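Local coordinates for p800 reaction center core protein (Heliobacterium modesticaldum, PDB 5V8K) that forms the homodimeric photosynthetic reaction center core in the membrane, binding bacteriochlorophylls g and g', 8(1)-OH-chlorophyll aF, carotenoid and a shared iron-sulfur cluster, at residues A[139-143]-A[228-232]; A[150-154]-A[166-171]; A[218-223]-A[263-268]. All coordinates share one frame; numbering follows the deposited sequence.

Contact 1 (A[139-143]-A[228-232]). With GBF (Bacteriochlorophyll g), chain Q.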
loop_
_atom_site.group_PDB
_atom_site.type_symbol
_atom_site.label_atom_id
_atom_site.label_comp_id
_atom_site.label_asym_id
_atom_site.label_seq_id
_atom_site.Cartn_x
_atom_site.Cartn_y
_atom_site.Cartn_z
ATOM N N GLY A 139 -18.277 36.057 -31.810
ATOM C CA GLY A 139 -16.882 36.048 -31.446
ATOM C C GLY A 139 -16.594 35.243 -30.198
ATOM O O GLY A 139 -17.480 34.697 -29.539
ATOM N N ILE A 140 -15.299 35.150 -29.918
ATOM C CA ILE A 140 -14.767 34.624 -28.687
ATOM C C ILE A 140 -13.710 35.606 -28.206
ATOM O O ILE A 140 -13.452 36.619 -28.848
ATOM C CB ILE A 140 -14.166 33.213 -28.861
ATOM C CG1 ILE A 140 -12.999 33.227 -29.864
ATOM C CG2 ILE A 140 -15.219 32.211 -29.333
ATOM C CD1 ILE A 140 -12.187 31.930 -29.831
ATOM N N LEU A 141 -13.064 35.281 -27.095
ATOM C CA LEU A 141 -11.960 36.116 -26.655
ATOM C C LEU A 141 -10.934 36.239 -27.778
ATOM O O LEU A 141 -10.562 35.248 -28.416
ATOM C CB LEU A 141 -11.330 35.534 -25.390
ATOM C CG LEU A 141 -10.210 36.372 -24.775
ATOM C CD1 LEU A 141 -10.772 37.622 -24.183
ATOM C CD2 LEU A 141 -9.450 35.547 -23.719
ATOM N N GLY A 142 -10.527 37.472 -28.060
ATOM C CA GLY A 142 -9.550 37.749 -29.086
ATOM C C GLY A 142 -8.190 38.106 -28.502
ATOM O O GLY A 142 -8.003 38.191 -27.280
ATOM N N PRO A 143 -7.207 38.328 -29.376
ATOM C CA PRO A 143 -5.836 38.560 -28.887
ATOM C C PRO A 143 -5.702 39.816 -28.073
ATOM O O PRO A 143 -4.720 39.967 -27.340
ATOM C CB PRO A 143 -5.004 38.654 -30.169
ATOM C CG PRO A 143 -5.880 38.169 -31.258
ATOM C CD PRO A 143 -7.292 38.402 -30.842
ATOM N N PRO A 228 -3.353 30.542 -27.331
ATOM C CA PRO A 228 -4.005 31.131 -26.142
ATOM C C PRO A 228 -5.506 31.385 -26.288
ATOM O O PRO A 228 -6.176 31.499 -25.261
ATOM C CB PRO A 228 -3.246 32.449 -25.924
ATOM C CG PRO A 228 -2.505 32.726 -27.189
ATOM C CD PRO A 228 -2.239 31.357 -27.821
ATOM N N GLN A 229 -6.059 31.457 -27.498
ATOM C CA GLN A 229 -7.492 31.614 -27.665
ATOM C C GLN A 229 -8.143 30.515 -28.471
ATOM O O GLN A 229 -9.285 30.149 -28.168
ATOM C CB GLN A 229 -7.816 32.959 -28.347
ATOM C CG GLN A 229 -7.420 34.179 -27.539
ATOM C CD GLN A 229 -6.048 34.732 -27.913
ATOM O OE1 GLN A 229 -5.605 34.648 -29.064
ATOM N NE2 GLN A 229 -5.372 35.312 -26.930
ATOM N N LEU A 230 -7.448 29.973 -29.472
ATOM C CA LEU A 230 -7.969 28.959 -30.371
ATOM C C LEU A 230 -7.540 27.554 -29.978
ATOM O O LEU A 230 -7.873 26.591 -30.682
ATOM C CB LEU A 230 -7.516 29.262 -31.812
ATOM C CG LEU A 230 -7.824 30.676 -32.341
ATOM C CD1 LEU A 230 -7.296 30.849 -33.745
ATOM C CD2 LEU A 230 -9.336 30.929 -32.321
ATOM N N GLY A 231 -6.815 27.418 -28.875
ATOM C CA GLY A 231 -6.363 26.123 -28.380
ATOM C C GLY A 231 -6.492 26.066 -26.872
ATOM O O GLY A 231 -7.206 26.869 -26.289
ATOM N N PHE A 232 -5.794 25.162 -26.209
ATOM C CA PHE A 232 -5.937 24.995 -24.773
ATOM C C PHE A 232 -5.051 25.932 -23.974
ATOM O O PHE A 232 -5.007 25.827 -22.745
ATOM C CB PHE A 232 -5.657 23.536 -24.398
ATOM C CG PHE A 232 -6.554 22.588 -25.069
ATOM C CD1 PHE A 232 -7.819 22.355 -24.560
ATOM C CD2 PHE A 232 -6.156 21.941 -26.222
ATOM C CE1 PHE A 232 -8.677 21.484 -25.185
ATOM C CE2 PHE A 232 -6.998 21.070 -26.850
ATOM C CZ PHE A 232 -8.272 20.849 -26.337
HETATM MG MG GBF Q . -14.518 22.920 -31.623
HETATM C CHA GBF Q . -14.873 25.088 -28.913
HETATM C CHB GBF Q . -11.319 23.672 -31.772
HETATM C CHC GBF Q . -14.304 20.218 -33.754
HETATM C CHD GBF Q . -18.028 22.269 -31.295
HETATM N NA GBF Q . -13.345 24.083 -30.540
HETATM C C1A GBF Q . -13.522 24.917 -29.519
HETATM C C2A GBF Q . -12.280 25.319 -28.790
HETATM C C3A GBF Q . -11.393 25.382 -30.036
HETATM C C4A GBF Q . -12.057 24.315 -30.840
HETATM C CMA GBF Q . -11.405 26.702 -30.792
HETATM C CAA GBF Q . -11.920 24.222 -27.786
HETATM C CBA GBF Q . -10.466 24.177 -27.386
HETATM C CGA GBF Q . -9.667 23.286 -28.310
HETATM O O1A GBF Q . -8.556 23.643 -28.671
HETATM O O2A GBF Q . -10.310 22.193 -29.025
HETATM N NB GBF Q . -12.958 22.014 -32.554
HETATM C C1B GBF Q . -11.732 22.533 -32.638
HETATM C C2B GBF Q . -11.012 21.819 -33.602
HETATM C C3B GBF Q . -11.874 20.857 -34.124
HETATM C C4B GBF Q . -13.088 21.032 -33.460
HETATM C CMB GBF Q . -9.574 22.082 -33.964
HETATM C CAB GBF Q . -11.619 19.831 -35.161
HETATM C CBB GBF Q . -10.550 19.657 -35.904
HETATM N NC GBF Q . -15.877 21.584 -32.363
HETATM C C1C GBF Q . -15.631 20.551 -33.179
HETATM C C2C GBF Q . -16.662 19.600 -33.688
HETATM C C3C GBF Q . -17.645 20.314 -32.873
HETATM C C4C GBF Q . -17.199 21.417 -32.161
HETATM C CMC GBF Q . -16.854 19.814 -35.196
HETATM C CAC GBF Q . -19.066 19.920 -32.818
HETATM C CBC GBF Q . -19.601 18.718 -33.559
HETATM N ND GBF Q . -16.113 23.451 -30.512
HETATM C C1D GBF Q . -17.410 23.245 -30.409
HETATM C C2D GBF Q . -18.309 23.991 -29.297
HETATM C C3D GBF Q . -17.154 24.648 -28.839
HETATM C C4D GBF Q . -15.929 24.367 -29.484
HETATM C CMD GBF Q . -19.770 23.987 -28.931
HETATM C CAD GBF Q . -16.831 25.659 -27.800
HETATM O OBD GBF Q . -17.478 26.277 -26.882
HETATM C CBD GBF Q . -15.361 25.869 -27.765
HETATM C CGD GBF Q . -14.982 27.327 -27.843
HETATM O O1D GBF Q . -14.732 27.926 -28.875
HETATM O O2D GBF Q . -14.874 28.068 -26.639
HETATM C CED GBF Q . -14.535 29.462 -26.772
HETATM C C1 GBF Q . -9.490 21.253 -29.741
HETATM C C2 GBF Q . -10.375 20.255 -30.439
HETATM C C3 GBF Q . -10.179 18.937 -30.407
HETATM C C4 GBF Q . -9.002 18.366 -29.680
HETATM C C5 GBF Q . -11.154 18.015 -31.108
HETATM C C6 GBF Q . -11.939 17.261 -30.047
HETATM C C7 GBF Q . -12.950 16.342 -30.694
HETATM C C8 GBF Q . -12.662 15.081 -31.084
HETATM C C9 GBF Q . -11.288 14.505 -30.894
HETATM C C10 GBF Q . -13.690 14.166 -31.725
HETATM C C11 GBF Q . -15.107 14.743 -31.770
HETATM C C12 GBF Q . -16.054 13.684 -32.291
HETATM C C13 GBF Q . -17.116 13.963 -33.052
HETATM C C14 GBF Q . -17.459 15.367 -33.454
HETATM C C15 GBF Q . -18.004 12.848 -33.520
#
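Gln229 O accepts a hydrogen bond from Gln67 NE2 and also has Ile140 CD1 packed against it at 3.8 Å. Since Gln67 makes a backbone hydrogen bond with Leu141 as well, it bridges two chain segments that share no hydrogen bond of their own. Most of the touching falls to the Gln229 side chain. Its CG lies 3.4 Å from Leu141 O; the chain then bends sharply at chi2 (95°) and lays the amide beside Pro143, with NE2 3.8 Å from Pro143 CA. Ile140 has CG1 placed between its backbone N and carbonyl carbon (chi1 61°), which carries CD1 onto the loop, where it meets Leu230 CD2 at 3.9 Å as the two side chains cross at about a right angle. The other branch, CG2, touches the methyl ester carbon CED of the chain Q bacteriochlorophyll g at 3.8 Å. Farther along the loop, Phe232 turns a ring face to the ester of the same pigment, CZ being 3.4 Å from CGA, while Gly231 CA approaches the ester carbonyl oxygen O1A at 3.3 Å. Loop and strand therefore meet through van der Waals contact, with Gln67 supplying a polar link and the pigment's two esters packed alongside.

Contact 2 (A[150-154]-A[166-171]). With GBF (Bacteriochlorophyll g), chain P.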
loop_
_atom_site.group_PDB
_atom_site.type_symbol
_atom_site.label_atom_id
_atom_site.label_comp_id
_atom_site.label_asym_id
_atom_site.label_seq_id
_atom_site.Cartn_x
_atom_site.Cartn_y
_atom_site.Cartn_z
ATOM N N THR A 150 -14.785 36.391 -35.119
ATOM C CA THR A 150 -13.626 35.817 -35.787
ATOM C C THR A 150 -13.628 36.060 -37.298
ATOM O O THR A 150 -12.556 36.045 -37.919
ATOM C CB THR A 150 -13.537 34.314 -35.490
ATOM O OG1 THR A 150 -14.623 33.607 -36.102
ATOM C CG2 THR A 150 -13.566 34.056 -33.970
ATOM N N GLY A 151 -14.789 36.319 -37.894
ATOM C CA GLY A 151 -14.931 36.180 -39.327
ATOM C C GLY A 151 -14.992 34.703 -39.703
ATOM O O GLY A 151 -15.069 33.818 -38.853
ATOM N N LEU A 152 -14.958 34.448 -41.009
ATOM C CA LEU A 152 -15.113 33.107 -41.560
ATOM C C LEU A 152 -14.195 32.981 -42.765
ATOM O O LEU A 152 -14.298 33.770 -43.702
ATOM C CB LEU A 152 -16.567 32.836 -41.969
ATOM C CG LEU A 152 -16.935 31.413 -42.383
ATOM C CD1 LEU A 152 -16.698 30.412 -41.262
ATOM C CD2 LEU A 152 -18.387 31.390 -42.838
ATOM N N SER A 153 -13.299 31.998 -42.741
ATOM C CA SER A 153 -12.402 31.753 -43.862
ATOM C C SER A 153 -12.244 30.252 -44.053
ATOM O O SER A 153 -12.288 29.485 -43.091
ATOM C CB SER A 153 -11.029 32.403 -43.647
ATOM O OG SER A 153 -10.084 31.905 -44.579
ATOM N N PHE A 154 -12.068 29.837 -45.304
ATOM C CA PHE A 154 -11.879 28.426 -45.620
ATOM C C PHE A 154 -10.499 28.155 -46.204
ATOM O O PHE A 154 -10.319 27.193 -46.945
ATOM C CB PHE A 154 -12.973 27.929 -46.563
ATOM C CG PHE A 154 -14.341 27.980 -45.954
ATOM C CD1 PHE A 154 -14.802 26.950 -45.144
ATOM C CD2 PHE A 154 -15.158 29.074 -46.164
ATOM C CE1 PHE A 154 -16.055 27.011 -44.571
ATOM C CE2 PHE A 154 -16.409 29.140 -45.598
ATOM C CZ PHE A 154 -16.861 28.109 -44.801
ATOM N N ALA A 166 -13.096 29.087 -37.364
ATOM C CA ALA A 166 -14.524 29.108 -37.640
ATOM C C ALA A 166 -14.849 28.314 -38.898
ATOM O O ALA A 166 -15.796 27.524 -38.911
ATOM C CB ALA A 166 -15.016 30.553 -37.773
ATOM N N GLY A 167 -14.090 28.526 -39.974
ATOM C CA GLY A 167 -14.306 27.740 -41.177
ATOM C C GLY A 167 -14.192 26.245 -40.923
ATOM O O GLY A 167 -14.940 25.449 -41.501
ATOM N N ASN A 168 -13.256 25.847 -40.049
ATOM C CA ASN A 168 -13.097 24.432 -39.714
ATOM C C ASN A 168 -14.390 23.856 -39.152
ATOM O O ASN A 168 -14.772 22.730 -39.483
ATOM C CB ASN A 168 -11.959 24.249 -38.720
ATOM C CG ASN A 168 -11.912 22.855 -38.143
ATOM O OD1 ASN A 168 -11.501 21.910 -38.812
ATOM N ND2 ASN A 168 -12.347 22.707 -36.895
ATOM N N HIS A 169 -15.099 24.628 -38.323
ATOM C CA HIS A 169 -16.344 24.127 -37.745
ATOM C C HIS A 169 -17.433 24.011 -38.797
ATOM O O HIS A 169 -18.106 22.976 -38.897
ATOM C CB HIS A 169 -16.790 25.027 -36.608
ATOM C CG HIS A 169 -15.919 24.913 -35.405
ATOM N ND1 HIS A 169 -14.667 25.485 -35.342
ATOM C CD2 HIS A 169 -16.084 24.239 -34.248
ATOM C CE1 HIS A 169 -14.120 25.207 -34.176
ATOM N NE2 HIS A 169 -14.955 24.446 -33.499
ATOM N N VAL A 170 -17.605 25.055 -39.601
ATOM C CA VAL A 170 -18.598 25.035 -40.668
ATOM C C VAL A 170 -18.317 23.889 -41.625
ATOM O O VAL A 170 -19.243 23.228 -42.118
ATOM C CB VAL A 170 -18.610 26.395 -41.391
ATOM C CG1 VAL A 170 -19.652 26.416 -42.505
ATOM C CG2 VAL A 170 -18.877 27.515 -40.408
ATOM N N ALA A 171 -17.034 23.616 -41.892
ATOM C CA ALA A 171 -16.706 22.530 -42.810
ATOM C C ALA A 171 -17.114 21.201 -42.206
ATOM O O ALA A 171 -17.700 20.357 -42.886
ATOM C CB ALA A 171 -15.219 22.552 -43.159
HETATM MG MG GBF P . -9.675 21.448 -40.255
HETATM C CHA GBF P . -6.997 21.393 -38.007
HETATM C CHB GBF P . -9.085 24.606 -40.885
HETATM C CHC GBF P . -11.843 20.981 -42.932
HETATM C CHD GBF P . -10.041 17.954 -39.560
HETATM N NA GBF P . -8.348 22.729 -39.584
HETATM C C1A GBF P . -7.366 22.693 -38.672
HETATM C C2A GBF P . -6.285 23.671 -38.989
HETATM C C3A GBF P . -7.207 24.829 -39.380
HETATM C C4A GBF P . -8.299 24.007 -39.977
HETATM C CMA GBF P . -7.787 25.727 -38.282
HETATM C CAA GBF P . -5.482 23.166 -40.182
HETATM C CBA GBF P . -4.123 23.818 -40.340
HETATM C CGA GBF P . -3.454 23.131 -41.512
HETATM O O1A GBF P . -4.123 22.454 -42.279
HETATM O O2A GBF P . -2.061 23.411 -41.839
HETATM N NB GBF P . -10.343 22.660 -41.734
HETATM C C1B GBF P . -10.061 23.961 -41.817
HETATM C C2B GBF P . -10.766 24.487 -42.899
HETATM C C3B GBF P . -11.517 23.440 -43.446
HETATM C C4B GBF P . -11.234 22.317 -42.675
HETATM C CMB GBF P . -10.713 25.938 -43.333
HETATM C CAB GBF P . -12.438 23.453 -44.617
HETATM C CBB GBF P . -12.610 24.420 -45.486
HETATM N NC GBF P . -10.683 19.838 -41.033
HETATM C C1C GBF P . -11.512 19.822 -42.084
HETATM C C2C GBF P . -12.281 18.652 -42.574
HETATM C C3C GBF P . -11.634 17.860 -41.516
HETATM C C4C GBF P . -10.776 18.549 -40.668
HETATM C CMC GBF P . -13.769 18.880 -42.346
HETATM C CAC GBF P . -11.894 16.406 -41.312
HETATM C CBC GBF P . -12.822 15.608 -42.198
HETATM N ND GBF P . -8.847 19.996 -39.141
HETATM C C1D GBF P . -9.001 18.722 -38.865
HETATM C C2D GBF P . -8.029 17.949 -37.834
HETATM C C3D GBF P . -7.344 19.141 -37.614
HETATM C C4D GBF P . -7.780 20.296 -38.324
HETATM C CMD GBF P . -7.940 16.556 -37.327
HETATM C CAD GBF P . -6.096 19.523 -36.916
HETATM O OBD GBF P . -5.437 19.019 -35.953
HETATM C CBD GBF P . -5.843 20.968 -37.174
HETATM C CGD GBF P . -5.829 21.802 -35.925
HETATM O O1D GBF P . -6.843 22.109 -35.339
HETATM O O2D GBF P . -4.619 22.329 -35.367
HETATM C CED GBF P . -4.700 22.899 -34.061
#
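Leu152 lays its CD1 methyl over the first turn of the 166-171 segment, 3.5 Å from Gly167 N and 3.7 Å from Val170 CG2, with Ala166 CB close by. Its CG is swung away from the backbone N (chi1 -172°), and this brings the tip in against the helix although the side chain starts out alongside it. Next to it, Ala166 CB packs against the Gly151 carbonyl and the Thr150 hydroxyl: it is 3.4 Å from Gly151 O, the same oxygen that accepts the hydrogen bond of Thr150 OG1 on a lone pair in the carbonyl plane. Gly167 lets the backbones come close, and its CA makes a C-H...O contact of 3.3 Å to Ser153 O, with an angle of 155° at the hydrogen. Phe154 meets the helix with its ring edge, Val170 CG1 lying in the ring plane 4.0 Å from CZ. The vinyl group of the chain P bacteriochlorophyll g meets the rim of the ring farther round, also near its plane, CBB being 3.4 Å from Phe154 CD1, while the vinyl carbon CAB is 3.3 Å from Ala171 CB. Asn168 starts away from the loop, toward the chain P pigment, while His169 NE2 ligates the magnesium of another. A membrane helix carrying a histidine ligand to magnesium, with a loop folded back along another side, makes a chlorophyll-binding site of the kind that fills this reaction center.

Contact 3 (A[218-223]-A[263-268]). With GBF (Bacteriochlorophyll g), chain Y.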
loop_
_atom_site.group_PDB
_atom_site.type_symbol
_atom_site.label_atom_id
_atom_site.label_comp_id
_atom_site.label_asym_id
_atom_site.label_seq_id
_atom_site.Cartn_x
_atom_site.Cartn_y
_atom_site.Cartn_z
ATOM N N VAL A 218 -7.089 13.855 -27.306
ATOM C CA VAL A 218 -7.294 15.119 -26.619
ATOM C C VAL A 218 -6.159 15.390 -25.636
ATOM O O VAL A 218 -5.708 16.534 -25.496
ATOM C CB VAL A 218 -8.669 15.139 -25.929
ATOM C CG1 VAL A 218 -8.778 16.360 -24.981
ATOM C CG2 VAL A 218 -9.771 15.202 -26.979
ATOM N N VAL A 219 -5.713 14.360 -24.911
ATOM C CA VAL A 219 -4.551 14.489 -24.030
ATOM C C VAL A 219 -3.368 15.072 -24.800
ATOM O O VAL A 219 -2.751 16.058 -24.379
ATOM C CB VAL A 219 -4.206 13.125 -23.395
ATOM C CG1 VAL A 219 -2.809 13.134 -22.719
ATOM C CG2 VAL A 219 -5.224 12.773 -22.353
ATOM N N PHE A 220 -3.035 14.470 -25.946
ATOM C CA PHE A 220 -1.895 14.963 -26.721
ATOM C C PHE A 220 -2.172 16.373 -27.266
ATOM O O PHE A 220 -1.275 17.231 -27.282
ATOM C CB PHE A 220 -1.549 13.998 -27.867
ATOM C CG PHE A 220 -0.732 12.787 -27.447
ATOM C CD1 PHE A 220 -1.335 11.679 -26.864
ATOM C CD2 PHE A 220 0.646 12.758 -27.664
ATOM C CE1 PHE A 220 -0.574 10.562 -26.492
ATOM C CE2 PHE A 220 1.409 11.652 -27.297
ATOM C CZ PHE A 220 0.791 10.551 -26.709
ATOM N N ALA A 221 -3.400 16.639 -27.716
ATOM C CA ALA A 221 -3.694 17.959 -28.263
ATOM C C ALA A 221 -3.598 19.045 -27.184
ATOM O O ALA A 221 -3.180 20.172 -27.458
ATOM C CB ALA A 221 -5.077 17.963 -28.905
ATOM N N MET A 222 -3.980 18.729 -25.955
ATOM C CA MET A 222 -3.872 19.719 -24.890
ATOM C C MET A 222 -2.429 20.080 -24.557
ATOM O O MET A 222 -2.189 21.161 -24.011
ATOM C CB MET A 222 -4.576 19.211 -23.628
ATOM C CG MET A 222 -6.068 19.192 -23.708
ATOM S SD MET A 222 -6.813 18.491 -22.208
ATOM C CE MET A 222 -8.576 18.841 -22.436
ATOM N N ILE A 223 -1.473 19.183 -24.815
ATOM C CA ILE A 223 -0.060 19.508 -24.639
ATOM C C ILE A 223 0.471 20.290 -25.838
ATOM O O ILE A 223 1.289 21.203 -25.684
ATOM C CB ILE A 223 0.751 18.220 -24.413
ATOM C CG1 ILE A 223 0.317 17.524 -23.120
ATOM C CG2 ILE A 223 2.278 18.503 -24.401
ATOM C CD1 ILE A 223 0.926 16.121 -23.012
ATOM N N ALA A 263 -6.790 19.391 -16.515
ATOM C CA ALA A 263 -7.661 18.892 -17.569
ATOM C C ALA A 263 -7.085 17.640 -18.212
ATOM O O ALA A 263 -7.819 16.707 -18.565
ATOM C CB ALA A 263 -7.864 19.953 -18.627
ATOM N N ILE A 264 -5.772 17.618 -18.393
ATOM C CA ILE A 264 -5.094 16.478 -18.999
ATOM C C ILE A 264 -5.268 15.245 -18.127
ATOM O O ILE A 264 -5.602 14.162 -18.611
ATOM C CB ILE A 264 -3.608 16.809 -19.223
ATOM C CG1 ILE A 264 -3.485 17.746 -20.412
ATOM C CG2 ILE A 264 -2.781 15.525 -19.458
ATOM C CD1 ILE A 264 -2.122 18.310 -20.587
ATOM N N LEU A 265 -5.044 15.393 -16.829
ATOM C CA LEU A 265 -5.164 14.258 -15.945
ATOM C C LEU A 265 -6.584 13.731 -15.950
ATOM O O LEU A 265 -6.788 12.517 -16.010
ATOM C CB LEU A 265 -4.696 14.615 -14.542
ATOM C CG LEU A 265 -4.744 13.469 -13.522
ATOM C CD1 LEU A 265 -3.882 12.221 -13.959
ATOM C CD2 LEU A 265 -4.304 13.970 -12.190
ATOM N N GLY A 266 -7.581 14.631 -15.956
ATOM C CA GLY A 266 -8.959 14.192 -16.073
ATOM C C GLY A 266 -9.232 13.389 -17.327
ATOM O O GLY A 266 -9.913 12.364 -17.274
ATOM N N HIS A 267 -8.694 13.823 -18.466
ATOM C CA HIS A 267 -8.985 13.134 -19.724
ATOM C C HIS A 267 -8.164 11.854 -19.891
ATOM O O HIS A 267 -8.633 10.909 -20.526
ATOM C CB HIS A 267 -8.761 14.068 -20.902
ATOM C CG HIS A 267 -9.827 15.112 -21.020
ATOM N ND1 HIS A 267 -9.854 16.235 -20.225
ATOM C CD2 HIS A 267 -10.950 15.160 -21.777
ATOM C CE1 HIS A 267 -10.930 16.951 -20.513
ATOM N NE2 HIS A 267 -11.619 16.309 -21.433
ATOM N N LEU A 268 -6.962 11.808 -19.323
ATOM C CA LEU A 268 -6.187 10.576 -19.289
ATOM C C LEU A 268 -6.905 9.494 -18.494
ATOM O O LEU A 268 -7.024 8.346 -18.939
ATOM C CB LEU A 268 -4.816 10.872 -18.678
ATOM C CG LEU A 268 -3.966 9.691 -18.337
ATOM C CD1 LEU A 268 -3.760 8.875 -19.597
ATOM C CD2 LEU A 268 -2.665 10.177 -17.714
HETATM MG MG GBF Y . 4.912 11.745 -28.672
HETATM C CHA GBF Y . 5.054 15.123 -29.521
HETATM C CHB GBF Y . 6.129 12.551 -25.674
HETATM C CHC GBF Y . 4.053 8.532 -27.784
HETATM C CHD GBF Y . 2.861 11.361 -31.617
HETATM N NA GBF Y . 5.489 13.446 -27.806
HETATM C C1A GBF Y . 5.723 14.681 -28.262
HETATM C C2A GBF Y . 6.104 15.733 -27.248
HETATM C C3A GBF Y . 6.769 14.809 -26.252
HETATM C C4A GBF Y . 6.076 13.536 -26.593
HETATM C CMA GBF Y . 8.279 14.697 -26.539
HETATM C CAA GBF Y . 5.034 16.627 -26.603
HETATM C CBA GBF Y . 3.770 15.858 -26.254
HETATM C CGA GBF Y . 3.871 15.089 -24.953
HETATM O O1A GBF Y . 4.544 15.452 -24.008
HETATM O O2A GBF Y . 3.007 13.950 -24.768
HETATM N NB GBF Y . 5.051 10.709 -26.940
HETATM C C1B GBF Y . 5.641 11.160 -25.824
HETATM C C2B GBF Y . 5.626 10.124 -24.893
HETATM C C3B GBF Y . 5.049 9.019 -25.485
HETATM C C4B GBF Y . 4.730 9.400 -26.792
HETATM C CMB GBF Y . 6.131 10.171 -23.471
HETATM C CAB GBF Y . 4.894 7.774 -24.710
HETATM C CBB GBF Y . 4.257 6.682 -24.987
HETATM N NC GBF Y . 3.733 10.316 -29.516
HETATM C C1C GBF Y . 3.538 9.076 -29.058
HETATM C C2C GBF Y . 2.756 8.017 -29.743
HETATM C C3C GBF Y . 2.464 8.991 -30.811
HETATM C C4C GBF Y . 3.032 10.252 -30.670
HETATM C CMC GBF Y . 3.729 6.889 -30.128
HETATM C CAC GBF Y . 1.632 8.684 -31.999
HETATM C CBC GBF Y . 0.996 7.342 -32.202
HETATM N ND GBF Y . 4.117 12.804 -30.196
HETATM C C1D GBF Y . 3.388 12.687 -31.290
HETATM C C2D GBF Y . 3.069 13.931 -32.269
HETATM C C3D GBF Y . 3.794 14.736 -31.415
HETATM C C4D GBF Y . 4.377 14.159 -30.263
HETATM C CMD GBF Y . 2.329 14.197 -33.542
HETATM C CAD GBF Y . 4.312 16.110 -31.520
HETATM O OBD GBF Y . 3.899 17.151 -32.126
HETATM C CBD GBF Y . 5.066 16.399 -30.262
HETATM C CGD GBF Y . 6.461 16.802 -30.610
HETATM O O1D GBF Y . 7.368 15.974 -30.773
HETATM O O2D GBF Y . 6.709 18.196 -30.810
HETATM C CED GBF Y . 8.030 18.551 -31.197
HETATM C C1 GBF Y . 3.064 13.196 -23.560
HETATM C C2 GBF Y . 1.833 12.349 -23.493
HETATM C C3 GBF Y . 1.664 11.459 -22.516
HETATM C C4 GBF Y . 2.734 11.263 -21.496
HETATM C C5 GBF Y . 0.399 10.638 -22.463
HETATM C C6 GBF Y . 0.718 9.191 -22.890
HETATM C C7 GBF Y . -0.503 8.294 -22.750
HETATM C C8 GBF Y . -0.814 7.338 -23.657
HETATM C C9 GBF Y . 0.051 7.075 -24.867
HETATM C C10 GBF Y . -2.005 6.427 -23.485
HETATM C C11 GBF Y . -3.276 7.081 -23.075
HETATM C C12 GBF Y . -4.467 6.164 -23.266
HETATM C C13 GBF Y . -5.727 6.623 -23.147
HETATM C C14 GBF Y . -6.867 5.677 -23.351
HETATM C C15 GBF Y . -6.021 8.071 -22.804
#
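Met222 and Val219 on one membrane helix pack against Ile264 and His267 on another, forming a nearly antiparallel transmembrane helix pair whose axes over these segments approach to 9.3 Å at 166°. Apolar packing makes up most of the interface. Ile264 sits in the middle: its CG1 lies 3.7 Å from Met222 CB, the two side chains sliding past each other in opposite directions, and its CD1 reaches Ile223 CG1 at 3.6 Å. Its CG2 branch faces Val219 CG1. Val219 CG2 presses on the backbone of the neighbouring helix, 3.6 Å from Leu268 N. Ile459 of helix 449-459 touches both Ile264 and Ile223, so a third helix covers this edge of the pair.

The His267 ring is met mainly by Met222. Extended beyond CG, the methionine chain places CE over one face of the ring as a CH-pi contact, 3.8 Å from the ring centroid and 24° off the normal. Val218 CG1 lies over the same face, 4.1 Å from His267 CD2.

Pigments flank the pair. Phe220, directed away from the partner helix, brings CE2 to 3.5 Å from NC of the chain Y bacteriochlorophyll g, with that pigment's magnesium at the ring edge, in plane, and C2 of its tail over one face. His267 NE2 ligates the magnesium of a different bacteriochlorophyll g.

Within its own helix, His267 ND1 donates to Ala263 O at 2.7 Å, nearly straight and in the imidazole plane, which helps fix the ring's rotation; His267 N reaches this oxygen too, from the opposite face of the carbonyl plane.

In the fold
Past helix 113-137 the chain enters 139-143, which contact 1 later joins to 228-232, closing a long loop. Nested within it, contact 2 closes a short one, folding 150-154 back on helix 162-186. Ile140 packs on Thr150 where these two contacts meet, and His169 of contact 2 ligates the magnesium of the chain Q pigment that lies against contact 1. Helix 200-224 then brings in 218-223, ahead of 228-232, and contact 3 pairs it with 263-268 of helix 258-291. Contacts 1 and 3 therefore cross, touching through Phe232 and Met222, whereas contacts 2 and 3 follow in series without meeting.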